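Local coordinates for protein ADP-ribosyltransferase (Staphylococcus aureus, PDB 1OJQ) that transfers a single ADP-ribose unit from NAD+ to a protein, probably a small Rho-type GTPase as in other C3-like exoenzymes, at residues 70-75 against 180-185; 63-68 against 134-139; 31-36 against 165-170. One frame throughout, in Å; residues are numbered along the deposited sequence.

Contact 1 of 3, residues 70-75 against 180-185; sequences STISKS and EVLLPR
Ile72 meets Leu182, Leu183 and Pro184 with the two branches of its side chain. The branches divide the work. Methyl CG2 lies against the proline ring, with CG2 3.8 Å from Pro184 CD and nearly as close to CG. The longer branch ends at CD1, which reaches the strand side. There Ile72 CD1 packs on Leu182 CD2 at 4.0 Å, and it comes within 3.9 Å of the backbone O of Leu183. Ile72 CD1 also touches Leu182 CG at 4.0 Å. The side chains of Ile72 and Leu182 cross at about a right angle. No hydrogen bond joins 70-75 to 180-185. The contact is apolar and mostly buried.

The torsions explain the two branches. In Ile72, CG1 is anti to the carbonyl carbon (chi1 -65°), which leaves CG2 anti to the backbone N and directed at Pro184. Leu182 has CG anti to its own backbone N (chi1 -167°), and this brings CG, and with it CD2, toward Ile72. Pro184 follows directly on the strand and supplies a rigid ring. On the helix side, Ser73 OG donates to Ser70 O at 2.6 Å, folding that hydroxyl back on the chain three residues earlier. Beyond the apolar patch, Arg185 makes a salt bridge through NE with Asp69 OD2, a second link between these two parts of the chain.

Strand 180-183 is the middle strand of the small antiparallel sheet and begins at Glu180, an NAD+-binding residue. The contact thus sets the C-terminal part of helix 59-73 against the far end of that strand. Leu182 also packs on Leu68, one turn back along the helix, while Ile72 touches Tyr136 in the loop before strand 137-140, the strand that flanks 180-183.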
# COMPACT_ATOMS: atom_id res chain seq x y z
N SER A 70 -1.11 14.79 -9.44
CA SER A 70 -0.46 16.05 -9.08
C SER A 70 -0.36 16.22 -7.57
O SER A 70 0.70 16.57 -7.04
CB SER A 70 -1.23 17.21 -9.73
OG SER A 70 -0.84 18.42 -9.13
N THR A 71 -1.47 15.92 -6.88
CA THR A 71 -1.45 16.04 -5.43
C THR A 71 -0.35 15.20 -4.78
O THR A 71 0.42 15.65 -3.91
CB THR A 71 -2.83 15.62 -4.88
OG1 THR A 71 -3.78 16.55 -5.41
CG2 THR A 71 -2.86 15.68 -3.36
N ILE A 72 -0.25 13.93 -5.19
CA ILE A 72 0.76 13.04 -4.57
C ILE A 72 2.16 13.53 -4.86
O ILE A 72 3.06 13.44 -4.03
CB ILE A 72 0.50 11.60 -5.07
CG1 ILE A 72 -0.86 11.03 -4.60
CG2 ILE A 72 1.63 10.64 -4.70
CD1 ILE A 72 -1.23 9.70 -5.25
N SER A 73 2.38 14.08 -6.03
CA SER A 73 3.70 14.55 -6.48
C SER A 73 4.18 15.73 -5.66
O SER A 73 5.35 16.10 -5.75
CB SER A 73 3.64 14.92 -7.97
OG SER A 73 3.07 16.23 -8.15
N LYS A 74 3.28 16.35 -4.88
CA LYS A 74 3.65 17.54 -4.11
C LYS A 74 4.50 17.23 -2.88
O LYS A 74 5.05 18.15 -2.26
CB LYS A 74 2.41 18.35 -3.68
CG LYS A 74 1.84 19.09 -4.90
CD LYS A 74 0.66 19.96 -4.51
CE LYS A 74 0.10 20.69 -5.72
NZ LYS A 74 -1.00 21.62 -5.28
N SER A 75 4.61 15.95 -2.53
CA SER A 75 5.52 15.62 -1.43
C SER A 75 6.30 14.35 -1.77
O SER A 75 5.83 13.43 -2.43
CB SER A 75 4.82 15.43 -0.08
OG SER A 75 3.69 14.58 -0.17
N GLU A 180 -2.42 6.79 7.10
CA GLU A 180 -2.32 6.43 5.69
C GLU A 180 -1.30 7.24 4.91
O GLU A 180 -1.19 8.45 4.99
CB GLU A 180 -3.70 6.55 5.00
CG GLU A 180 -3.61 6.06 3.54
CD GLU A 180 -4.95 5.84 2.88
OE1 GLU A 180 -6.00 5.93 3.55
OE2 GLU A 180 -4.96 5.57 1.65
N VAL A 181 -0.54 6.50 4.10
CA VAL A 181 0.35 7.09 3.10
C VAL A 181 -0.17 6.66 1.73
O VAL A 181 -0.37 5.45 1.53
CB VAL A 181 1.81 6.63 3.29
CG1 VAL A 181 2.69 7.00 2.11
CG2 VAL A 181 2.31 7.24 4.60
N LEU A 182 -0.43 7.59 0.83
CA LEU A 182 -0.94 7.26 -0.50
C LEU A 182 0.20 7.28 -1.51
O LEU A 182 0.89 8.29 -1.59
CB LEU A 182 -2.04 8.28 -0.84
CG LEU A 182 -2.92 7.94 -2.05
CD1 LEU A 182 -3.64 6.62 -1.83
CD2 LEU A 182 -3.87 9.10 -2.31
N LEU A 183 0.44 6.20 -2.25
CA LEU A 183 1.50 6.14 -3.25
C LEU A 183 0.97 6.31 -4.67
O LEU A 183 -0.19 6.00 -4.95
CB LEU A 183 2.25 4.79 -3.15
CG LEU A 183 2.74 4.41 -1.74
CD1 LEU A 183 3.39 3.03 -1.74
CD2 LEU A 183 3.68 5.49 -1.23
N PRO A 184 1.80 6.81 -5.58
CA PRO A 184 1.41 7.02 -6.96
C PRO A 184 0.86 5.76 -7.62
O PRO A 184 1.24 4.64 -7.29
CB PRO A 184 2.74 7.32 -7.67
CG PRO A 184 3.61 7.88 -6.60
CD PRO A 184 3.19 7.22 -5.32
N ARG A 185 -0.01 6.00 -8.59
CA ARG A 185 -0.45 4.91 -9.45
C ARG A 185 0.76 4.34 -10.16
O ARG A 185 1.72 5.04 -10.48
CB ARG A 185 -1.53 5.37 -10.42
CG ARG A 185 -1.06 6.42 -11.43
CD ARG A 185 -2.29 6.94 -12.17
NE ARG A 185 -1.96 7.93 -13.19
CZ ARG A 185 -1.81 7.64 -14.47
NH1 ARG A 185 -1.97 6.38 -14.88
NH2 ARG A 185 -1.52 8.59 -15.35

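Contact 2 of 3, residues 63-68 against 134-139; sequences EQVRQL and NGYSST
Tyr136 stands just ahead of strand 137-140, an edge strand of the small antiparallel sheet, and points its ring, hydroxyl first, at the side of helix 59-73. Leu68 and Val65, one turn apart on the helix, receive it. Leu68 takes one face. Its CD2 sits 3.6 Å from the ring centroid and only 6° off the ring normal, a CH-pi contact over the middle of the ring. All six ring carbons therefore lie at similar distances from that methyl. Leu68 CB lies farther out along the ring and comes within 3.6 Å of Tyr136 OH. The two side chains run past each other in opposite directions.

Val65 meets the phenol end, with its CG1 3.5 Å from Tyr136 OH. The backbone O of Val65 is also near, 3.2 Å from Tyr136 OH, but the hydroxyl has its hydrogen bond with Asp69 OD1. That bond fixes the outer end of the side chain beside the helix. At the inner end CG is anti to the carbonyl carbon (chi1 -65°), which turns the ring off the loop toward Leu68.

The strand that follows carries the counterpart of the Ser-Thr-Ser motif of this toxin family, here Ser138, Thr139 and Gln140; Gln140 is an NAD+-binding residue. The loop before it is tied down as well, since Gly135 N hydrogen-bonds to OE2 of Glu133, another NAD+-binding residue. The Tyr136 side chain lies about 6 Å from that of Glu133.

More of the helical part closes round the ring. Tyr36 of helix 27-38 makes an edge-to-face pair with it, and Ile43 and Leu47 of helix 41-49 touch it. Leu47 also packs on Val65.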
# COMPACT_ATOMS: atom_id res chain seq x y z
N GLU A 63 -9.80 13.53 -15.31
CA GLU A 63 -9.53 14.77 -14.56
C GLU A 63 -9.15 14.45 -13.13
O GLU A 63 -8.26 15.07 -12.54
CB GLU A 63 -10.76 15.69 -14.62
CG GLU A 63 -10.66 16.88 -13.69
CD GLU A 63 -11.72 17.96 -13.92
OE1 GLU A 63 -12.54 17.92 -14.86
OE2 GLU A 63 -11.71 18.94 -13.14
N GLN A 64 -9.83 13.45 -12.56
CA GLN A 64 -9.53 13.02 -11.20
C GLN A 64 -8.15 12.39 -11.07
O GLN A 64 -7.48 12.64 -10.07
CB GLN A 64 -10.63 12.06 -10.74
CG GLN A 64 -11.90 12.86 -10.40
CD GLN A 64 -13.08 11.94 -10.15
OE1 GLN A 64 -12.92 10.91 -9.51
NE2 GLN A 64 -14.25 12.29 -10.68
N VAL A 65 -7.77 11.61 -12.08
CA VAL A 65 -6.42 11.01 -12.11
C VAL A 65 -5.35 12.08 -12.28
O VAL A 65 -4.37 12.04 -11.52
CB VAL A 65 -6.30 9.93 -13.20
CG1 VAL A 65 -4.85 9.56 -13.42
CG2 VAL A 65 -7.18 8.74 -12.79
N ARG A 66 -5.48 13.00 -13.23
CA ARG A 66 -4.46 14.06 -13.30
C ARG A 66 -4.33 14.80 -11.97
O ARG A 66 -3.23 15.13 -11.50
CB ARG A 66 -4.82 15.05 -14.42
CG ARG A 66 -4.42 14.48 -15.80
CD ARG A 66 -4.69 15.49 -16.90
NE ARG A 66 -6.12 15.73 -17.13
CZ ARG A 66 -6.82 15.01 -17.99
NH1 ARG A 66 -6.25 14.02 -18.67
NH2 ARG A 66 -8.11 15.28 -18.17
N GLN A 67 -5.49 15.07 -11.35
CA GLN A 67 -5.49 15.77 -10.07
C GLN A 67 -4.76 14.96 -9.01
O GLN A 67 -3.87 15.53 -8.36
CB GLN A 67 -6.94 16.08 -9.64
CG GLN A 67 -7.06 16.68 -8.25
CD GLN A 67 -6.32 17.97 -8.02
OE1 GLN A 67 -5.40 18.06 -7.19
NE2 GLN A 67 -6.69 19.03 -8.72
N LEU A 68 -5.14 13.69 -8.80
CA LEU A 68 -4.52 12.94 -7.68
C LEU A 68 -3.04 12.72 -7.94
O LEU A 68 -2.23 12.74 -7.01
CB LEU A 68 -5.25 11.62 -7.43
CG LEU A 68 -5.03 10.93 -6.09
CD1 LEU A 68 -5.32 11.84 -4.90
CD2 LEU A 68 -5.88 9.67 -5.95
N ASN A 134 -1.71 -0.88 -10.96
CA ASN A 134 -1.98 0.21 -11.89
C ASN A 134 -2.88 1.28 -11.29
O ASN A 134 -2.90 2.41 -11.80
CB ASN A 134 -2.61 -0.36 -13.17
CG ASN A 134 -1.47 -0.97 -13.98
OD1 ASN A 134 -0.42 -0.34 -14.09
ND2 ASN A 134 -1.69 -2.17 -14.49
N GLY A 135 -3.61 0.92 -10.23
CA GLY A 135 -4.32 1.95 -9.50
C GLY A 135 -3.34 2.63 -8.54
O GLY A 135 -2.14 2.42 -8.67
N TYR A 136 -3.88 3.42 -7.63
CA TYR A 136 -3.09 4.01 -6.55
C TYR A 136 -2.84 2.97 -5.47
O TYR A 136 -3.55 1.96 -5.43
CB TYR A 136 -3.79 5.25 -5.96
CG TYR A 136 -3.87 6.34 -7.03
CD1 TYR A 136 -2.88 7.29 -7.21
CD2 TYR A 136 -5.00 6.39 -7.85
CE1 TYR A 136 -2.98 8.27 -8.20
CE2 TYR A 136 -5.11 7.35 -8.83
CZ TYR A 136 -4.11 8.28 -9.00
OH TYR A 136 -4.26 9.23 -9.99
N SER A 137 -1.87 3.17 -4.58
CA SER A 137 -1.64 2.19 -3.52
C SER A 137 -1.83 2.84 -2.15
O SER A 137 -1.15 3.83 -1.83
CB SER A 137 -0.23 1.63 -3.60
OG SER A 137 -0.02 0.87 -4.79
N SER A 138 -2.74 2.29 -1.37
CA SER A 138 -3.00 2.80 -0.03
C SER A 138 -2.21 1.99 0.98
O SER A 138 -2.34 0.77 0.98
CB SER A 138 -4.50 2.70 0.29
OG SER A 138 -5.22 3.45 -0.69
N THR A 139 -1.41 2.63 1.81
CA THR A 139 -0.51 1.98 2.75
C THR A 139 -0.59 2.72 4.07
O THR A 139 -1.28 3.75 4.11
CB THR A 139 0.96 1.98 2.27
OG1 THR A 139 1.49 3.33 2.36
CG2 THR A 139 1.06 1.56 0.81

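Contact 3 of 3, residues 31-36 against 165-170; sequences MAIYNY and AYIDSK
Helix 27-38 and the chain leaving strand 165-166 approach most closely at Ile33 and Ile167, whose CA atoms are 7.5 Å apart. Strand 165-166 is an edge strand of the small antiparallel sheet. The chain beyond it enters the loop that in this family is known as the ADP-ribosylating turn-turn, or ARTT, loop, which leads to the NAD+-binding Glu180.

The two isoleucines meet methyl to methyl. Ile33 CG2 is 3.6 Å from Ile167 CG2 and 3.8 Å from Ile167 CD1, so that a single methyl of the helix touches both arms of the partner. Ile33 CD1 adds a looser touch on Ile167 CG2. The side chains run at a slant to each other. In Ile167, CG1 lies between the backbone N and the carbonyl carbon (chi1 68°), and CG2 is anti to the carbonyl carbon. CG1 carries CD1 to the same methyl of Ile33 that CG2 meets. In Ile33, CG1 lies beside the backbone N and anti to the carbonyl carbon (chi1 -64°). This leaves CG2 anti to the backbone N, as the methyl that touches Ile167 most closely.

Ile167 also borders the NAD+ site. Its side chain packs on Glu180 and lies about 4 Å from that of Thr37, an NAD+-binding residue of helix 27-38. Ile33 in turn touches Thr71 of helix 59-73.

Farther along, the contact is partly open to solvent. The ring of Tyr34 lies obliquely to the backbone O of Lys170, with Tyr34 CE1 4.2 Å away from it. Between Ile167 and Lys170 the chain bends at Asp168, the centre of an inverse gamma turn whose bond from Ser169 N to Ile167 O is weak. The Asp168 carboxylate holds the returning arm of the loop: OD1 accepts from Gly177 N, and OD2 accepts from Gln179 N.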
# COMPACT_ATOMS: atom_id res chain seq x y z
N MET A 31 -9.70 18.00 -1.54
CA MET A 31 -10.90 17.37 -2.06
C MET A 31 -10.59 16.06 -2.78
O MET A 31 -11.31 15.07 -2.64
CB MET A 31 -11.60 18.32 -3.03
CG MET A 31 -12.80 17.78 -3.79
SD MET A 31 -13.23 18.94 -5.14
CE MET A 31 -13.14 17.85 -6.55
N ALA A 32 -9.52 16.09 -3.57
CA ALA A 32 -9.14 14.89 -4.31
C ALA A 32 -8.76 13.77 -3.36
O ALA A 32 -9.20 12.64 -3.57
CB ALA A 32 -7.92 15.16 -5.19
N ILE A 33 -7.92 14.09 -2.38
CA ILE A 33 -7.51 13.00 -1.48
C ILE A 33 -8.73 12.50 -0.71
O ILE A 33 -8.95 11.29 -0.59
CB ILE A 33 -6.43 13.45 -0.49
CG1 ILE A 33 -5.12 13.85 -1.20
CG2 ILE A 33 -6.17 12.42 0.60
CD1 ILE A 33 -4.24 14.71 -0.30
N TYR A 34 -9.55 13.41 -0.19
CA TYR A 34 -10.70 12.98 0.62
C TYR A 34 -11.61 12.09 -0.20
O TYR A 34 -12.01 11.00 0.22
CB TYR A 34 -11.49 14.17 1.19
CG TYR A 34 -12.48 13.73 2.24
CD1 TYR A 34 -12.12 13.69 3.59
CD2 TYR A 34 -13.77 13.35 1.92
CE1 TYR A 34 -12.99 13.29 4.58
CE2 TYR A 34 -14.66 12.95 2.90
CZ TYR A 34 -14.28 12.92 4.22
OH TYR A 34 -15.17 12.53 5.18
N ASN A 35 -11.99 12.55 -1.39
CA ASN A 35 -12.89 11.75 -2.23
C ASN A 35 -12.30 10.39 -2.57
O ASN A 35 -13.04 9.40 -2.65
CB ASN A 35 -13.24 12.51 -3.52
CG ASN A 35 -14.23 13.62 -3.24
OD1 ASN A 35 -14.97 13.61 -2.24
ND2 ASN A 35 -14.24 14.60 -4.13
N TYR A 36 -10.99 10.31 -2.77
CA TYR A 36 -10.37 9.00 -3.02
C TYR A 36 -10.58 8.08 -1.83
O TYR A 36 -10.95 6.91 -2.00
CB TYR A 36 -8.87 9.16 -3.39
CG TYR A 36 -8.32 7.79 -3.76
CD1 TYR A 36 -8.50 7.31 -5.05
CD2 TYR A 36 -7.65 7.00 -2.84
CE1 TYR A 36 -8.01 6.05 -5.40
CE2 TYR A 36 -7.16 5.74 -3.18
CZ TYR A 36 -7.35 5.28 -4.46
OH TYR A 36 -6.87 4.03 -4.80
N ALA A 165 2.19 10.70 -0.44
CA ALA A 165 1.37 11.67 0.29
C ALA A 165 0.99 11.11 1.66
O ALA A 165 0.44 10.01 1.75
CB ALA A 165 0.06 12.01 -0.41
N TYR A 166 1.29 11.86 2.72
CA TYR A 166 0.76 11.43 4.01
C TYR A 166 -0.60 12.09 4.19
O TYR A 166 -0.64 13.32 4.10
CB TYR A 166 1.66 11.83 5.17
CG TYR A 166 1.13 11.54 6.56
CD1 TYR A 166 1.20 10.25 7.10
CD2 TYR A 166 0.57 12.54 7.35
CE1 TYR A 166 0.72 10.01 8.38
CE2 TYR A 166 0.10 12.29 8.63
CZ TYR A 166 0.17 11.01 9.15
OH TYR A 166 -0.30 10.74 10.41
N ILE A 167 -1.62 11.27 4.44
CA ILE A 167 -2.95 11.87 4.41
C ILE A 167 -3.72 11.71 5.70
O ILE A 167 -4.95 11.91 5.67
CB ILE A 167 -3.73 11.26 3.22
CG1 ILE A 167 -4.08 9.79 3.39
CG2 ILE A 167 -2.97 11.50 1.91
CD1 ILE A 167 -4.97 9.27 2.27
N ASP A 168 -3.09 11.39 6.82
CA ASP A 168 -3.87 11.21 8.04
C ASP A 168 -4.08 12.54 8.77
O ASP A 168 -3.47 12.79 9.80
CB ASP A 168 -3.21 10.18 8.96
CG ASP A 168 -4.19 9.61 9.96
OD1 ASP A 168 -5.39 9.95 9.90
OD2 ASP A 168 -3.78 8.78 10.81
N SER A 169 -4.97 13.34 8.20
CA SER A 169 -5.48 14.59 8.76
C SER A 169 -6.97 14.62 8.51
O SER A 169 -7.46 13.99 7.56
CB SER A 169 -4.74 15.77 8.14
OG SER A 169 -5.07 16.99 8.77
N LYS A 170 -7.75 15.31 9.35
CA LYS A 170 -9.18 15.05 9.32
C LYS A 170 -9.86 15.63 8.10
O LYS A 170 -10.95 15.15 7.77
CB LYS A 170 -9.86 15.60 10.58
CG LYS A 170 -9.32 15.01 11.87
CD LYS A 170 -10.24 13.97 12.48
CE LYS A 170 -9.48 13.01 13.38
NZ LYS A 170 -10.33 12.50 14.49

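Overall arrangement
From the N terminus, helix 27-38 supplies the first segment of contact 3, and helix 59-73 then supplies those of contacts 2 and 1. The second segments return in the order 134-139, 165-170, 180-185. Contact 2 closes the shortest loop and lies wholly within the span of contact 3, which closes the longest. Contact 1 closes one of intermediate length and crosses both others. All three second segments reach the same three-stranded antiparallel sheet, with 180-183 in the middle. Together they tie two helices of the N-terminal half to that sheet. Tyr36 touches residues of contacts 1 and 2 and so joins the three. Several NAD+-binding residues, among them Thr37 and Glu180, lie in or beside this junction.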